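3-isopropylmalate dehydratase small subunit (PDB 3Q3W) catalyses the interconversion of 2-isopropylmalate and 3-isopropylmalate through 2-isopropylmaleate, the isomerase step of leucine biosynthesis. Local coordinates at residues Lys43-Asp48 with Pro92-Asp97. Sequence-based numbering, arbitrary orientation.
Sequences KHLFHD and PWALVD
Leu45 reaches from a turn onto helix 90-98 and meets Leu95 and Ala94 there, in a contact made chiefly by apolar side chains. Its CD1 does most of the touching: it lies 3.6 Å from CD2 of Leu95 and 4.1 Å from CB of Ala94, so one methyl group fits against two successive residues of the helix. The two leucine side chains cross at about a right angle. With CG of Leu45 anti to the backbone N (chi1 176°), the branch extends toward the helix; the CA atoms of Leu45 and Ala94 lie 5.4 Å apart, an approach consistent with the small side chain of Ala94.

The aromatic part is slighter. CE2 of Phe46 stands 4.2 Å from CD2 of Leu95, which approaches the ring obliquely, while CD1 of Leu45 lies over one ring face, displaced toward the rim. Leu95 CD2 thus touches both Leu45 and Phe46. Ile27 touches Leu45, Phe46 and Leu95, and Leu76 of strand 73-78 adds to the apolar surroundings of Phe46 and Leu95.

The turn has polar bonds of its own. His44 to His47 form a type II beta turn, closed by a weak hydrogen bond from His47 N to His44 O, and Phe46 is the N-cap residue of helix 47-50. On the side away from helix 90-98, His47 ND1 donates to Asp48 OD1 at 2.7 Å.

All four touching residues are buried, so shape and hydrophobic burial, not directional bonds, join the turn to helix 90-98 of the aconitase C-terminal-type domain.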
ATOM      1  N   LYS A  43      -3.281  -7.826 -11.058  1.00 19.28           N
ATOM      2  CA  LYS A  43      -3.520  -9.266 -10.880  1.00 20.86           C
ATOM      3  C   LYS A  43      -2.322 -10.018 -10.318  1.00 20.10           C
ATOM      4  O   LYS A  43      -2.483 -11.095  -9.711  1.00 20.76           O
ATOM      5  CB  LYS A  43      -3.993  -9.889 -12.187  1.00 21.99           C
ATOM      6  CG  LYS A  43      -4.355 -11.338 -12.127  1.00 27.73           C
ATOM      7  CD  LYS A  43      -4.893 -11.857 -13.518  1.00 33.61           C
ATOM      8  CE  LYS A  43      -5.388 -13.325 -13.389  1.00 37.12           C
ATOM      9  NZ  LYS A  43      -6.266 -13.760 -14.537  1.00 41.99           N
ATOM     10  N   HIS A  44      -1.127  -9.459 -10.507  1.00 20.91           N
ATOM     11  CA  HIS A  44       0.102 -10.090 -10.053  1.00 20.40           C
ATOM     12  C   HIS A  44       0.554  -9.610  -8.700  1.00 19.62           C
ATOM     13  O   HIS A  44       1.521 -10.080  -8.176  1.00 20.09           O
ATOM     14  CB  HIS A  44       1.177  -9.792 -11.071  1.00 21.94           C
ATOM     15  CG  HIS A  44       0.748 -10.074 -12.456  1.00 23.54           C
ATOM     16  ND1 HIS A  44       0.084 -11.234 -12.801  1.00 21.43           N
ATOM     17  CD2 HIS A  44       0.850  -9.339 -13.587  1.00 23.64           C
ATOM     18  CE1 HIS A  44      -0.178 -11.208 -14.096  1.00 23.45           C
ATOM     19  NE2 HIS A  44       0.262 -10.068 -14.589  1.00 23.71           N
ATOM     20  N   LEU A  45      -0.156  -8.661  -8.107  1.00 19.64           N
ATOM     21  CA  LEU A  45       0.268  -8.168  -6.851  1.00 18.61           C
ATOM     22  C   LEU A  45       0.252  -9.294  -5.837  1.00 19.57           C
ATOM     23  O   LEU A  45      -0.733 -10.014  -5.727  1.00 18.30           O
ATOM     24  CB  LEU A  45      -0.680  -7.051  -6.393  1.00 16.21           C
ATOM     25  CG  LEU A  45      -0.401  -6.485  -5.021  1.00 19.61           C
ATOM     26  CD1 LEU A  45       0.886  -5.658  -5.012  1.00 17.51           C
ATOM     27  CD2 LEU A  45      -1.624  -5.642  -4.602  1.00 17.34           C
ATOM     28  N   PHE A  46       1.300  -9.339  -5.032  1.00 21.04           N
ATOM     29  CA  PHE A  46       1.464 -10.313  -3.961  1.00 22.47           C
ATOM     30  C   PHE A  46       1.320 -11.764  -4.407  1.00 22.84           C
ATOM     31  O   PHE A  46       0.942 -12.641  -3.632  1.00 23.89           O
ATOM     32  CB  PHE A  46       0.544  -9.970  -2.760  1.00 21.72           C
ATOM     33  CG  PHE A  46       0.928  -8.719  -2.055  1.00 21.16           C
ATOM     34  CD1 PHE A  46       2.201  -8.559  -1.559  1.00 24.05           C
ATOM     35  CD2 PHE A  46       0.003  -7.710  -1.838  1.00 24.77           C
ATOM     36  CE1 PHE A  46       2.582  -7.367  -0.874  1.00 25.42           C
ATOM     37  CE2 PHE A  46       0.369  -6.547  -1.174  1.00 22.62           C
ATOM     38  CZ  PHE A  46       1.664  -6.397  -0.666  1.00 21.93           C
ATOM     39  N   HIS A  47       1.717 -12.022  -5.637  1.00 23.67           N
ATOM     40  CA  HIS A  47       1.490 -13.314  -6.288  1.00 25.10           C
ATOM     41  C   HIS A  47       1.788 -14.544  -5.435  1.00 26.06           C
ATOM     42  O   HIS A  47       0.955 -15.447  -5.336  1.00 27.44           O
ATOM     43  CB  HIS A  47       2.344 -13.368  -7.554  1.00 24.91           C
ATOM     44  CG  HIS A  47       2.281 -14.660  -8.273  1.00 27.58           C
ATOM     45  ND1 HIS A  47       3.084 -15.734  -7.954  1.00 30.40           N
ATOM     46  CD2 HIS A  47       1.506 -15.062  -9.306  1.00 29.93           C
ATOM     47  CE1 HIS A  47       2.842 -16.724  -8.795  1.00 29.34           C
ATOM     48  NE2 HIS A  47       1.897 -16.341  -9.629  1.00 29.74           N
ATOM     49  N   ASP A  48       2.976 -14.577  -4.836  1.00 28.10           N
ATOM     50  CA  ASP A  48       3.457 -15.765  -4.137  1.00 29.61           C
ATOM     51  C   ASP A  48       2.757 -15.954  -2.799  1.00 30.01           C
ATOM     52  O   ASP A  48       2.587 -17.087  -2.324  1.00 28.66           O
ATOM     53  CB  ASP A  48       4.955 -15.678  -3.921  1.00 31.42           C
ATOM     54  CG  ASP A  48       5.724 -15.523  -5.234  1.00 32.88           C
ATOM     55  OD1 ASP A  48       5.233 -15.962  -6.305  1.00 30.68           O
ATOM     56  OD2 ASP A  48       6.809 -14.936  -5.181  1.00 35.23           O
ATOM     57  N   PRO A  92       5.440  -0.366  -7.079  1.00 24.13           N
ATOM     58  CA  PRO A  92       4.332   0.633  -6.979  1.00 22.72           C
ATOM     59  C   PRO A  92       3.219   0.492  -8.027  1.00 21.87           C
ATOM     60  O   PRO A  92       2.045   0.614  -7.704  1.00 20.73           O
ATOM     61  CB  PRO A  92       5.038   1.987  -7.138  1.00 24.17           C
ATOM     62  CG  PRO A  92       6.414   1.725  -6.753  1.00 25.90           C
ATOM     63  CD  PRO A  92       6.738   0.294  -7.149  1.00 25.31           C
ATOM     64  N   TRP A  93       3.557   0.213  -9.261  1.00 21.18           N
ATOM     65  CA  TRP A  93       2.527  -0.015 -10.273  1.00 20.95           C
ATOM     66  C   TRP A  93       1.514  -1.136  -9.925  1.00 20.04           C
ATOM     67  O   TRP A  93       0.317  -0.970 -10.120  1.00 19.47           O
ATOM     68  CB  TRP A  93       3.168  -0.364 -11.578  1.00 21.44           C
ATOM     69  CG  TRP A  93       4.069   0.695 -12.154  1.00 24.59           C
ATOM     70  CD1 TRP A  93       4.294   1.963 -11.678  1.00 27.58           C
ATOM     71  CD2 TRP A  93       4.838   0.573 -13.347  1.00 26.97           C
ATOM     72  NE1 TRP A  93       5.168   2.637 -12.528  1.00 26.96           N
ATOM     73  CE2 TRP A  93       5.501   1.804 -13.555  1.00 27.10           C
ATOM     74  CE3 TRP A  93       5.022  -0.466 -14.287  1.00 27.18           C
ATOM     75  CZ2 TRP A  93       6.378   2.014 -14.633  1.00 30.23           C
ATOM     76  CZ3 TRP A  93       5.889  -0.243 -15.371  1.00 29.08           C
ATOM     77  CH2 TRP A  93       6.532   0.990 -15.532  1.00 32.47           C
ATOM     78  N   ALA A  94       2.012  -2.280  -9.474  1.00 18.91           N
ATOM     79  CA  ALA A  94       1.113  -3.375  -9.132  1.00 19.03           C
ATOM     80  C   ALA A  94       0.192  -2.974  -7.984  1.00 18.80           C
ATOM     81  O   ALA A  94      -1.003  -3.253  -7.977  1.00 20.08           O
ATOM     82  CB  ALA A  94       1.928  -4.611  -8.786  1.00 18.40           C
ATOM     83  N   LEU A  95       0.750  -2.292  -7.000  1.00 18.92           N
ATOM     84  CA  LEU A  95      -0.046  -1.816  -5.869  1.00 18.41           C
ATOM     85  C   LEU A  95      -1.125  -0.839  -6.318  1.00 18.29           C
ATOM     86  O   LEU A  95      -2.303  -1.008  -5.948  1.00 17.34           O
ATOM     87  CB  LEU A  95       0.885  -1.176  -4.797  1.00 18.77           C
ATOM     88  CG  LEU A  95       1.722  -2.175  -4.010  1.00 20.22           C
ATOM     89  CD1 LEU A  95       3.069  -1.623  -3.503  1.00 19.79           C
ATOM     90  CD2 LEU A  95       0.882  -2.769  -2.854  1.00 18.82           C
ATOM     91  N   VAL A  96      -0.757   0.197  -7.099  1.00 18.83           N
ATOM     92  CA  VAL A  96      -1.744   1.182  -7.576  0.60 18.76           C
ATOM     93  C   VAL A  96      -2.790   0.566  -8.515  1.00 18.91           C
ATOM     94  O   VAL A  96      -3.963   0.830  -8.390  1.00 18.06           O
ATOM     95  CB  VAL A  96      -1.064   2.403  -8.243  0.60 20.03           C
ATOM     96  CG1 VAL A  96      -2.076   3.293  -8.960  0.60 19.19           C
ATOM     97  CG2 VAL A  96      -0.249   3.227  -7.161  0.60 18.54           C
ATOM     98  N   ASP A  97      -2.346  -0.283  -9.436  1.00 17.74           N
ATOM     99  CA  ASP A  97      -3.247  -0.936 -10.374  1.00 18.55           C
ATOM    100  C   ASP A  97      -4.246  -1.836  -9.606  1.00 18.98           C
ATOM    101  O   ASP A  97      -5.403  -1.985 -10.035  1.00 18.02           O
ATOM    102  CB  ASP A  97      -2.481  -1.803 -11.373  1.00 19.39           C
ATOM    103  CG  ASP A  97      -1.647  -0.964 -12.410  1.00 20.53           C
ATOM    104  OD1 ASP A  97      -1.734   0.278 -12.415  1.00 24.37           O
ATOM    105  OD2 ASP A  97      -0.915  -1.560 -13.241  1.00 24.63           O
TER